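Local coordinates for leucine-rich repeat protein (Bacteroides thetaiotaomicron, PDB 4ECN) that is of unknown function but, as an extracellular leucine-rich repeat protein, probably binds other proteins, at residues T505-P508 / D509-D513; R526-A530 / A531-A535; E608-P611 / E612-A616; I685-F688 / P689-F693. All blocks are in the same frame, centred on the assembly; numbering follows the deposited sequence.

How the contacts relate
The four contacts follow one another along the chain, each just after a strand of the leucine-rich repeat solenoid. Contacts 1, 2 and 3 lie after strands 495-499, 519-521 and 596-601 of one ten-strand mixed sheet; contact 4 follows strand 675-679 of the next, parallel sheet. Contact 1 and contact 2, with centres about 13 Å apart, belong to adjacent turns and touch, Leu507 packing on Ile528. Centres are about 23 Å apart from contact 2 to contact 3, about 20 Å from contact 3 to contact 4, and about 47 Å from contact 1 to contact 4. They sample places along the elongated domain where the chain leaves the strands and turns back, by helix or loop.

Contact 1 (T505-P508 / D509-D513); sequences TQLP and DFLYD
Leu507 meets Leu511 and Tyr512 as the chain enters a short turn of helical backbone angles. Its CB is shared by two neighbours, lying 3.9 Å from Leu511 CD1 and close to the phenol oxygen of Tyr512. With CG anti to the carbonyl carbon (chi1 -54°), the branch CD1 is carried to the same hydroxyl, 3.7 Å from Tyr512 OH. The other branch, CD2, turns to the next repeat, with Ile528 CD1 3.7 Å away. The leucine and tyrosine side chains cross at about a right angle, so the branched end of Leu507 meets the hydroxyl end of Tyr512, while the carbonyl oxygen of Leu507 sits at the edge of the ring. Tyrosine suits this place because its apolar ring can be buried while its OH makes a weak hydrogen bond to the backbone oxygen of Asp536. Arg539 adds a cation-pi contact.

This is the leucine-rich repeat pattern in which a Leu-Pro pair follows the strand and its loop and opens the return segment. Pro508, lacking an N-H, suits the entry to a turn. Its ring lies side by side with Phe510, CG being 3.5 Å from Phe510 CE2, and both pack on Leu498 of strand 495-499. The carbonyl oxygen of Pro508 accepts a weak bond from Leu511 N (3.5 Å, N-H...O angle 157°). Tyr512 CE2 stands 3.7 Å from that same Pro508 oxygen, and Tyr512 N closes the following turn on Asp509 O.

Contact 2 (R526-A530 / A531-A535); sequences RGISA and AQLKA
Ser529 caps the N-terminus of helix 530-542: its OG accepts a hydrogen bond from Gln532 N at 2.9 Å, with an N-H...O angle of 158°. This N-cap starts the helix that follows strand 519-521 in the leucine-rich repeat domain. Serine fits because its short hydroxyl, placed between the backbone N and the carbonyl carbon (chi1 71°), can turn back onto an amide of the first turn that has no helical carbonyl before it. Two backbone bonds begin the regular pattern beside the cap, Leu533 N to Ser529 O at 2.8 Å and Lys534 N to Ala530 O at 3.2 Å. Alanine at 530 and 531, with its high helix propensity and no polar group to compete with the cap, suits this solvent-accessible first turn.

On the inner side, Ile528 sends its CG2 methyl over the start of the helix, 3.6 Å from Gln532 CB and 3.9 Å from Leu533 CB. A beta-branched residue suits this place, since its CG1 branch can carry CD1 to the preceding loop, 505-508.

Further out, Asn559 ND2 donates to the backbone oxygen of Ile528 and ties the approach to the helix to the following repeat. Lys534 stretches out fully to form a salt bridge with Glu562. Gln532 has CG anti to its backbone N (chi1 -170°), 3.7 Å from Ile528 CG2; a bend at chi2 then carries the amide away, and NE2 bonds weakly to Asp536 OD1.

Contact 3 (E608-P611 / E612-A616); sequences EEIP and EDFCA
Phe614 holds its CG opposite the backbone N (chi1 -177°), which leaves CB and the near rim of the ring against Ile610 and Pro611. Ile610 places its CG2 methyl likewise, on the far side of CB from its own N, and this methyl reaches Phe614 CB at 3.7 Å. The prolyl ring approaches from another direction: Pro611 CD lies 3.9 Å from Phe614 CD1. Both carbons meet the aromatic ring obliquely.

The backbone between them is a type I beta turn from Pro611 to Phe614. It is closed by Phe614 N donating to Pro611 O at 2.8 Å, with an N-H...O angle of 148° and the donor well above the carbonyl plane. Proline suits the first position: it brings no N-H of its own and offers its carbonyl as the closing acceptor, while its ring packs on Phe614. The acidic Glu612 and Asp613 suit the exposed corner. Asp613 OD1 comes back over the turn to 3.4 Å from Pro611 CB.

In leucine-rich repeat terms this is the Ile-Pro pair that leads into the return loop, here with a single turn in place of a helix. Phe614 also meets Phe591 of the preceding repeat edge-to-face and touches Leu600 of strand 596-601, while Ile610 leans on Phe626 and Leu631 of the next. The chemistry is graded: Phe614 is buried, Ile610 and Pro611 are partly exposed, and the exposed acids can probably be hydrated, Glu612 OE2 also making a weak bond to Asn636.

Contact 4 (I685-F688 / P689-F693); sequences IQKF and PTELF
The rings of Phe688 and Phe693 meet rim to rim, neither lying over the other's face. Their planes are nearly parallel, at 13°, with centroids 5.6 Å apart, and Phe688 CE1 is 3.4 Å from Phe693 CE2. The two side chains as wholes nevertheless cross at about a right angle. Phe688 has CG opposite its backbone N (chi1 180°); Phe693 has CG opposite its carbonyl carbon (chi1 -60°). Pro689 takes a face instead. Its CD stands over the Phe688 ring in a CH-pi contact, 3.8 Å from the centroid and displaced toward the rim. An aromatic residue followed by proline suits this arrangement, since the C-H groups of CD, next to the amide nitrogen and so slightly polarised, can lie against the pi face.

Pro689 is also the centre of an inverse gamma turn, closed by Thr690 N donating to Phe688 O at 2.7 Å. On the polar side Lys687 folds back by bends at chi2 and chi4, so that NZ makes weak bonds to Thr690 OG1 and Phe688 O, each 3.4 Å long. The stronger partner of Thr690 OG1 is the carbonyl oxygen of Ser716. Glu691 bends toward the same region, and its OE2 remains 5.5 Å from Lys687 NZ, so any attraction between these charges would act without contact.

This Phe-Pro step takes the place of the usual Leu-Pro of a leucine-rich repeat. It leads from the loop after strand 675-679 into the short helix 690-694, with Phe688 packing on Leu704 just after strand 701-703 of the next repeat.

Contact 1 (T505-P508 / D509-D513)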
loop_
_atom_site.group_PDB
_atom_site.type_symbol
_atom_site.label_atom_id
_atom_site.label_comp_id
_atom_site.label_asym_id
_atom_site.label_seq_id
_atom_site.Cartn_x
_atom_site.Cartn_y
_atom_site.Cartn_z
ATOM N N THR A 505 -2.735 -21.527 2.644
ATOM C CA THR A 505 -2.675 -22.439 3.798
ATOM C C THR A 505 -1.244 -22.738 4.247
ATOM O O THR A 505 -1.062 -23.227 5.368
ATOM C CB THR A 505 -3.405 -23.743 3.511
ATOM O OG1 THR A 505 -2.878 -24.370 2.333
ATOM C CG2 THR A 505 -4.911 -23.539 3.412
ATOM N N GLN A 506 -0.248 -22.420 3.406
ATOM C CA GLN A 506 1.186 -22.522 3.709
ATOM C C GLN A 506 1.964 -21.561 2.798
ATOM O O GLN A 506 1.396 -21.014 1.847
ATOM C CB GLN A 506 1.722 -23.963 3.598
ATOM C CG GLN A 506 1.724 -24.574 2.223
ATOM C CD GLN A 506 1.670 -26.068 2.356
ATOM O OE1 GLN A 506 0.671 -26.659 2.818
ATOM N NE2 GLN A 506 2.748 -26.714 1.964
ATOM N N LEU A 507 3.249 -21.345 3.088
ATOM C CA LEU A 507 4.041 -20.472 2.240
ATOM C C LEU A 507 4.352 -21.217 0.952
ATOM O O LEU A 507 4.600 -22.432 1.001
ATOM C CB LEU A 507 5.330 -19.982 2.934
ATOM C CG LEU A 507 5.210 -19.290 4.287
ATOM C CD1 LEU A 507 6.571 -19.037 4.849
ATOM C CD2 LEU A 507 4.428 -17.984 4.192
ATOM N N PRO A 508 4.277 -20.520 -0.212
ATOM C CA PRO A 508 4.559 -21.181 -1.492
ATOM C C PRO A 508 6.031 -21.587 -1.603
ATOM O O PRO A 508 6.914 -20.911 -1.034
ATOM C CB PRO A 508 4.180 -20.113 -2.522
ATOM C CG PRO A 508 4.329 -18.881 -1.839
ATOM C CD PRO A 508 3.961 -19.095 -0.420
ATOM N N ASP A 509 6.288 -22.686 -2.365
ATOM C CA ASP A 509 7.606 -23.300 -2.547
ATOM C C ASP A 509 8.656 -22.387 -3.185
ATOM O O ASP A 509 9.845 -22.588 -2.913
ATOM C CB ASP A 509 7.502 -24.559 -3.415
ATOM C CG ASP A 509 7.580 -25.847 -2.616
ATOM O OD1 ASP A 509 6.731 -26.036 -1.701
ATOM O OD2 ASP A 509 8.487 -26.672 -2.903
ATOM N N PHE A 510 8.241 -21.392 -4.009
ATOM C CA PHE A 510 9.176 -20.538 -4.738
ATOM C C PHE A 510 10.131 -19.784 -3.766
ATOM O O PHE A 510 11.292 -19.572 -4.130
ATOM C CB PHE A 510 8.438 -19.566 -5.663
ATOM C CG PHE A 510 7.965 -18.267 -5.068
ATOM C CD1 PHE A 510 8.787 -17.148 -5.058
ATOM C CD2 PHE A 510 6.676 -18.142 -4.576
ATOM C CE1 PHE A 510 8.358 -15.952 -4.489
ATOM C CE2 PHE A 510 6.242 -16.936 -4.020
ATOM C CZ PHE A 510 7.085 -15.851 -3.979
ATOM N N LEU A 511 9.671 -19.448 -2.532
ATOM C CA LEU A 511 10.470 -18.723 -1.529
ATOM C C LEU A 511 11.742 -19.451 -1.123
ATOM O O LEU A 511 12.769 -18.814 -0.893
ATOM C CB LEU A 511 9.652 -18.478 -0.253
ATOM C CG LEU A 511 8.506 -17.518 -0.356
ATOM C CD1 LEU A 511 7.651 -17.573 0.897
ATOM C CD2 LEU A 511 8.998 -16.111 -0.671
ATOM N N TYR A 512 11.658 -20.776 -1.009
ATOM C CA TYR A 512 12.741 -21.628 -0.535
ATOM C C TYR A 512 13.785 -21.895 -1.629
ATOM O O TYR A 512 14.887 -22.362 -1.318
ATOM C CB TYR A 512 12.151 -22.949 -0.024
ATOM C CG TYR A 512 11.081 -22.752 1.038
ATOM C CD1 TYR A 512 11.422 -22.489 2.363
ATOM C CD2 TYR A 512 9.726 -22.859 0.723
ATOM C CE1 TYR A 512 10.446 -22.312 3.343
ATOM C CE2 TYR A 512 8.739 -22.692 1.699
ATOM C CZ TYR A 512 9.104 -22.420 3.008
ATOM O OH TYR A 512 8.141 -22.257 3.975
ATOM N N ASP A 513 13.455 -21.559 -2.887
ATOM C CA ASP A 513 14.335 -21.779 -4.036
ATOM C C ASP A 513 14.990 -20.467 -4.503
ATOM O O ASP A 513 15.741 -20.472 -5.482
ATOM C CB ASP A 513 13.547 -22.429 -5.186
ATOM C CG ASP A 513 12.887 -23.762 -4.844
ATOM O OD1 ASP A 513 13.296 -24.394 -3.836
ATOM O OD2 ASP A 513 11.973 -24.179 -5.590
#

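Contact 2 (R526-A530 / A531-A535)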
loop_
_atom_site.group_PDB
_atom_site.type_symbol
_atom_site.label_atom_id
_atom_site.label_comp_id
_atom_site.label_asym_id
_atom_site.label_seq_id
_atom_site.Cartn_x
_atom_site.Cartn_y
_atom_site.Cartn_z
ATOM N N ARG A 526 -3.420 -15.496 8.113
ATOM C CA ARG A 526 -4.132 -16.263 9.128
ATOM C C ARG A 526 -4.789 -17.527 8.514
ATOM O O ARG A 526 -5.459 -18.288 9.233
ATOM C CB ARG A 526 -5.146 -15.361 9.828
ATOM C CG ARG A 526 -4.440 -14.557 10.886
ATOM C CD ARG A 526 -5.213 -13.394 11.422
ATOM N NE ARG A 526 -4.602 -12.959 12.680
ATOM C CZ ARG A 526 -5.093 -12.006 13.460
ATOM N NH1 ARG A 526 -6.189 -11.347 13.103
ATOM N NH2 ARG A 526 -4.489 -11.700 14.603
ATOM N N GLY A 527 -4.503 -17.772 7.226
ATOM C CA GLY A 527 -4.910 -18.973 6.510
ATOM C C GLY A 527 -3.986 -20.119 6.889
ATOM O O GLY A 527 -4.378 -21.287 6.834
ATOM N N ILE A 528 -2.739 -19.773 7.291
ATOM C CA ILE A 528 -1.697 -20.690 7.765
ATOM C C ILE A 528 -1.980 -20.967 9.259
ATOM O O ILE A 528 -2.246 -20.038 10.020
ATOM C CB ILE A 528 -0.278 -20.084 7.508
ATOM C CG1 ILE A 528 -0.104 -19.582 6.058
ATOM C CG2 ILE A 528 0.816 -21.067 7.867
ATOM C CD1 ILE A 528 1.143 -18.747 5.794
ATOM N N SER A 529 -1.966 -22.235 9.666
ATOM C CA SER A 529 -2.250 -22.611 11.053
ATOM C C SER A 529 -1.030 -22.384 11.907
ATOM O O SER A 529 0.047 -22.170 11.342
ATOM C CB SER A 529 -2.671 -24.073 11.122
ATOM O OG SER A 529 -1.548 -24.896 10.868
ATOM N N ALA A 530 -1.168 -22.465 13.251
ATOM C CA ALA A 530 -0.038 -22.331 14.171
ATOM C C ALA A 530 1.010 -23.423 13.900
ATOM O O ALA A 530 2.218 -23.159 13.879
ATOM C CB ALA A 530 -0.527 -22.416 15.601
ATOM N N ALA A 531 0.537 -24.645 13.644
ATOM C CA ALA A 531 1.420 -25.760 13.348
ATOM C C ALA A 531 2.126 -25.534 12.017
ATOM O O ALA A 531 3.349 -25.718 11.933
ATOM C CB ALA A 531 0.625 -27.065 13.323
ATOM N N GLN A 532 1.366 -25.082 10.996
ATOM C CA GLN A 532 1.893 -24.879 9.659
ATOM C C GLN A 532 2.903 -23.737 9.619
ATOM O O GLN A 532 3.937 -23.882 8.983
ATOM C CB GLN A 532 0.753 -24.623 8.669
ATOM C CG GLN A 532 1.158 -24.643 7.192
ATOM C CD GLN A 532 1.912 -25.872 6.772
ATOM O OE1 GLN A 532 1.479 -27.011 6.983
ATOM N NE2 GLN A 532 3.062 -25.659 6.150
ATOM N N LEU A 533 2.633 -22.640 10.309
ATOM C CA LEU A 533 3.541 -21.508 10.323
ATOM C C LEU A 533 4.865 -21.880 10.977
ATOM O O LEU A 533 5.908 -21.501 10.446
ATOM C CB LEU A 533 2.910 -20.313 11.032
ATOM C CG LEU A 533 3.615 -18.963 10.829
ATOM C CD1 LEU A 533 3.805 -18.626 9.342
ATOM C CD2 LEU A 533 2.873 -17.836 11.532
ATOM N N LYS A 534 4.834 -22.658 12.090
ATOM C CA LYS A 534 6.039 -23.093 12.816
ATOM C C LYS A 534 6.899 -23.950 11.871
ATOM O O LYS A 534 8.100 -23.735 11.778
ATOM C CB LYS A 534 5.669 -23.844 14.122
ATOM C CG LYS A 534 6.860 -24.158 15.036
ATOM C CD LYS A 534 6.468 -24.984 16.245
ATOM C CE LYS A 534 7.661 -25.292 17.121
ATOM N NZ LYS A 534 7.322 -26.192 18.262
ATOM N N ALA A 535 6.264 -24.844 11.121
ATOM C CA ALA A 535 6.924 -25.666 10.115
ATOM C C ALA A 535 7.583 -24.807 9.025
ATOM O O ALA A 535 8.760 -24.992 8.716
ATOM C CB ALA A 535 5.909 -26.597 9.479
#

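Contact 3 (E608-P611 / E612-A616)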
loop_
_atom_site.group_PDB
_atom_site.type_symbol
_atom_site.label_atom_id
_atom_site.label_comp_id
_atom_site.label_asym_id
_atom_site.label_seq_id
_atom_site.Cartn_x
_atom_site.Cartn_y
_atom_site.Cartn_z
ATOM N N GLU A 608 5.624 -15.102 28.552
ATOM C CA GLU A 608 5.771 -14.996 30.015
ATOM C C GLU A 608 7.195 -14.649 30.408
ATOM O O GLU A 608 7.409 -13.965 31.421
ATOM C CB GLU A 608 5.371 -16.313 30.712
ATOM C CG GLU A 608 3.958 -16.818 30.440
ATOM C CD GLU A 608 3.610 -18.124 31.131
ATOM O OE1 GLU A 608 3.699 -18.181 32.379
ATOM O OE2 GLU A 608 3.230 -19.085 30.422
ATOM N N GLU A 609 8.174 -15.182 29.638
ATOM C CA GLU A 609 9.613 -14.963 29.825
ATOM C C GLU A 609 10.348 -14.925 28.494
ATOM O O GLU A 609 10.021 -15.695 27.582
ATOM C CB GLU A 609 10.255 -16.043 30.726
ATOM C CG GLU A 609 9.982 -15.841 32.211
ATOM C CD GLU A 609 11.009 -16.435 33.153
ATOM O OE1 GLU A 609 12.117 -15.857 33.263
ATOM O OE2 GLU A 609 10.678 -17.429 33.841
ATOM N N ILE A 610 11.369 -14.052 28.402
ATOM C CA ILE A 610 12.241 -13.919 27.221
ATOM C C ILE A 610 13.599 -14.579 27.574
ATOM O O ILE A 610 14.152 -14.241 28.623
ATOM C CB ILE A 610 12.368 -12.427 26.798
ATOM C CG1 ILE A 610 11.001 -11.867 26.397
ATOM C CG2 ILE A 610 13.361 -12.248 25.673
ATOM C CD1 ILE A 610 10.900 -10.412 26.389
ATOM N N PRO A 611 14.118 -15.546 26.773
ATOM C CA PRO A 611 15.409 -16.199 27.118
ATOM C C PRO A 611 16.568 -15.199 27.261
ATOM O O PRO A 611 16.662 -14.284 26.439
ATOM C CB PRO A 611 15.657 -17.136 25.936
ATOM C CG PRO A 611 14.321 -17.340 25.324
ATOM C CD PRO A 611 13.572 -16.072 25.508
ATOM N N GLU A 612 17.444 -15.359 28.308
ATOM C CA GLU A 612 18.572 -14.441 28.635
ATOM C C GLU A 612 19.558 -14.329 27.424
ATOM O O GLU A 612 20.316 -13.351 27.329
ATOM C CB GLU A 612 19.306 -14.895 29.928
ATOM C CG GLU A 612 20.056 -13.787 30.683
ATOM C CD GLU A 612 20.169 -13.862 32.210
ATOM O OE1 GLU A 612 19.227 -14.372 32.864
ATOM O OE2 GLU A 612 21.148 -13.300 32.759
ATOM N N ASP A 613 19.458 -15.288 26.472
ATOM C CA ASP A 613 20.237 -15.390 25.234
ATOM C C ASP A 613 19.335 -15.254 23.979
ATOM O O ASP A 613 19.754 -15.689 22.899
ATOM C CB ASP A 613 20.982 -16.751 25.211
ATOM C CG ASP A 613 20.120 -18.022 25.322
ATOM O OD1 ASP A 613 18.945 -17.914 25.745
ATOM O OD2 ASP A 613 20.649 -19.132 25.046
ATOM N N PHE A 614 18.109 -14.646 24.110
ATOM C CA PHE A 614 17.151 -14.505 23.004
ATOM C C PHE A 614 17.853 -13.999 21.761
ATOM O O PHE A 614 17.759 -14.632 20.712
ATOM C CB PHE A 614 15.959 -13.594 23.351
ATOM C CG PHE A 614 14.938 -13.525 22.228
ATOM C CD1 PHE A 614 14.143 -14.628 21.915
ATOM C CD2 PHE A 614 14.797 -12.371 21.460
ATOM C CE1 PHE A 614 13.234 -14.579 20.849
ATOM C CE2 PHE A 614 13.880 -12.323 20.400
ATOM C CZ PHE A 614 13.104 -13.425 20.104
ATOM N N CYS A 615 18.574 -12.872 21.896
ATOM C CA CYS A 615 19.392 -12.248 20.858
ATOM C C CYS A 615 20.277 -11.168 21.471
ATOM O O CYS A 615 20.311 -10.956 22.690
ATOM C CB CYS A 615 18.534 -11.672 19.732
ATOM S SG CYS A 615 17.646 -10.158 20.186
ATOM N N ALA A 616 20.997 -10.495 20.570
ATOM C CA ALA A 616 21.844 -9.333 20.765
ATOM C C ALA A 616 21.263 -8.187 19.944
ATOM O O ALA A 616 20.322 -8.408 19.166
ATOM C CB ALA A 616 23.262 -9.656 20.361
#

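Contact 4 (I685-F688 / P689-F693)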
loop_
_atom_site.group_PDB
_atom_site.type_symbol
_atom_site.label_atom_id
_atom_site.label_comp_id
_atom_site.label_asym_id
_atom_site.label_seq_id
_atom_site.Cartn_x
_atom_site.Cartn_y
_atom_site.Cartn_z
ATOM N N ILE A 685 4.056 -3.845 39.361
ATOM C CA ILE A 685 5.229 -3.359 40.074
ATOM C C ILE A 685 4.799 -2.770 41.395
ATOM O O ILE A 685 3.999 -1.821 41.444
ATOM C CB ILE A 685 5.988 -2.339 39.195
ATOM C CG1 ILE A 685 6.568 -3.042 37.929
ATOM C CG2 ILE A 685 7.073 -1.621 39.999
ATOM C CD1 ILE A 685 6.887 -2.130 36.805
ATOM N N GLN A 686 5.324 -3.357 42.473
ATOM C CA GLN A 686 5.056 -2.922 43.840
ATOM C C GLN A 686 6.270 -2.232 44.433
ATOM O O GLN A 686 6.110 -1.382 45.298
ATOM C CB GLN A 686 4.648 -4.115 44.695
ATOM C CG GLN A 686 3.184 -4.086 45.044
ATOM C CD GLN A 686 2.711 -5.389 45.625
ATOM O OE1 GLN A 686 2.462 -6.364 44.903
ATOM N NE2 GLN A 686 2.482 -5.401 46.926
ATOM N N LYS A 687 7.475 -2.606 43.960
ATOM C CA LYS A 687 8.773 -2.081 44.360
ATOM C C LYS A 687 9.371 -1.317 43.185
ATOM O O LYS A 687 9.507 -1.857 42.086
ATOM C CB LYS A 687 9.710 -3.227 44.840
ATOM C CG LYS A 687 10.863 -2.784 45.786
ATOM C CD LYS A 687 12.174 -2.325 45.073
ATOM C CE LYS A 687 13.074 -1.379 45.867
ATOM N NZ LYS A 687 12.532 0.018 45.941
ATOM N N PHE A 688 9.708 -0.046 43.411
ATOM C CA PHE A 688 10.296 0.842 42.408
ATOM C C PHE A 688 11.580 0.176 41.800
ATOM O O PHE A 688 12.377 -0.389 42.557
ATOM C CB PHE A 688 10.591 2.196 43.040
ATOM C CG PHE A 688 11.198 3.168 42.073
ATOM C CD1 PHE A 688 12.577 3.234 41.904
ATOM C CD2 PHE A 688 10.393 4.009 41.311
ATOM C CE1 PHE A 688 13.136 4.118 40.992
ATOM C CE2 PHE A 688 10.960 4.931 40.432
ATOM C CZ PHE A 688 12.326 4.965 40.265
ATOM N N PRO A 689 11.783 0.205 40.453
ATOM C CA PRO A 689 12.900 -0.549 39.861
ATOM C C PRO A 689 14.283 0.104 40.042
ATOM O O PRO A 689 14.954 0.463 39.069
ATOM C CB PRO A 689 12.516 -0.621 38.388
ATOM C CG PRO A 689 11.706 0.589 38.157
ATOM C CD PRO A 689 10.929 0.804 39.406
ATOM N N THR A 690 14.752 0.140 41.296
ATOM C CA THR A 690 16.082 0.635 41.709
ATOM C C THR A 690 17.189 0.006 40.825
ATOM O O THR A 690 18.140 0.679 40.418
ATOM C CB THR A 690 16.297 0.291 43.199
ATOM O OG1 THR A 690 15.205 0.814 43.957
ATOM C CG2 THR A 690 17.615 0.814 43.746
ATOM N N GLU A 691 17.003 -1.284 40.514
ATOM C CA GLU A 691 17.813 -2.152 39.661
ATOM C C GLU A 691 18.255 -1.458 38.381
ATOM O O GLU A 691 19.318 -1.775 37.858
ATOM C CB GLU A 691 16.995 -3.398 39.285
ATOM C CG GLU A 691 16.191 -3.986 40.439
ATOM C CD GLU A 691 14.758 -3.520 40.604
ATOM O OE1 GLU A 691 13.935 -3.820 39.711
ATOM O OE2 GLU A 691 14.433 -2.955 41.673
ATOM N N LEU A 692 17.418 -0.554 37.848
ATOM C CA LEU A 692 17.717 0.175 36.632
ATOM C C LEU A 692 18.763 1.266 36.880
ATOM O O LEU A 692 19.663 1.448 36.081
ATOM C CB LEU A 692 16.440 0.798 36.079
ATOM C CG LEU A 692 15.333 -0.146 35.615
ATOM C CD1 LEU A 692 14.080 0.637 35.214
ATOM C CD2 LEU A 692 15.783 -0.995 34.460
ATOM N N PHE A 693 18.660 1.970 37.991
ATOM C CA PHE A 693 19.528 3.080 38.332
ATOM C C PHE A 693 20.855 2.569 38.900
ATOM O O PHE A 693 21.927 3.037 38.487
ATOM C CB PHE A 693 18.785 3.996 39.318
ATOM C CG PHE A 693 17.516 4.514 38.671
ATOM C CD1 PHE A 693 17.567 5.534 37.724
ATOM C CD2 PHE A 693 16.292 3.904 38.920
ATOM C CE1 PHE A 693 16.412 5.959 37.066
ATOM C CE2 PHE A 693 15.137 4.330 38.263
ATOM C CZ PHE A 693 15.198 5.371 37.358
#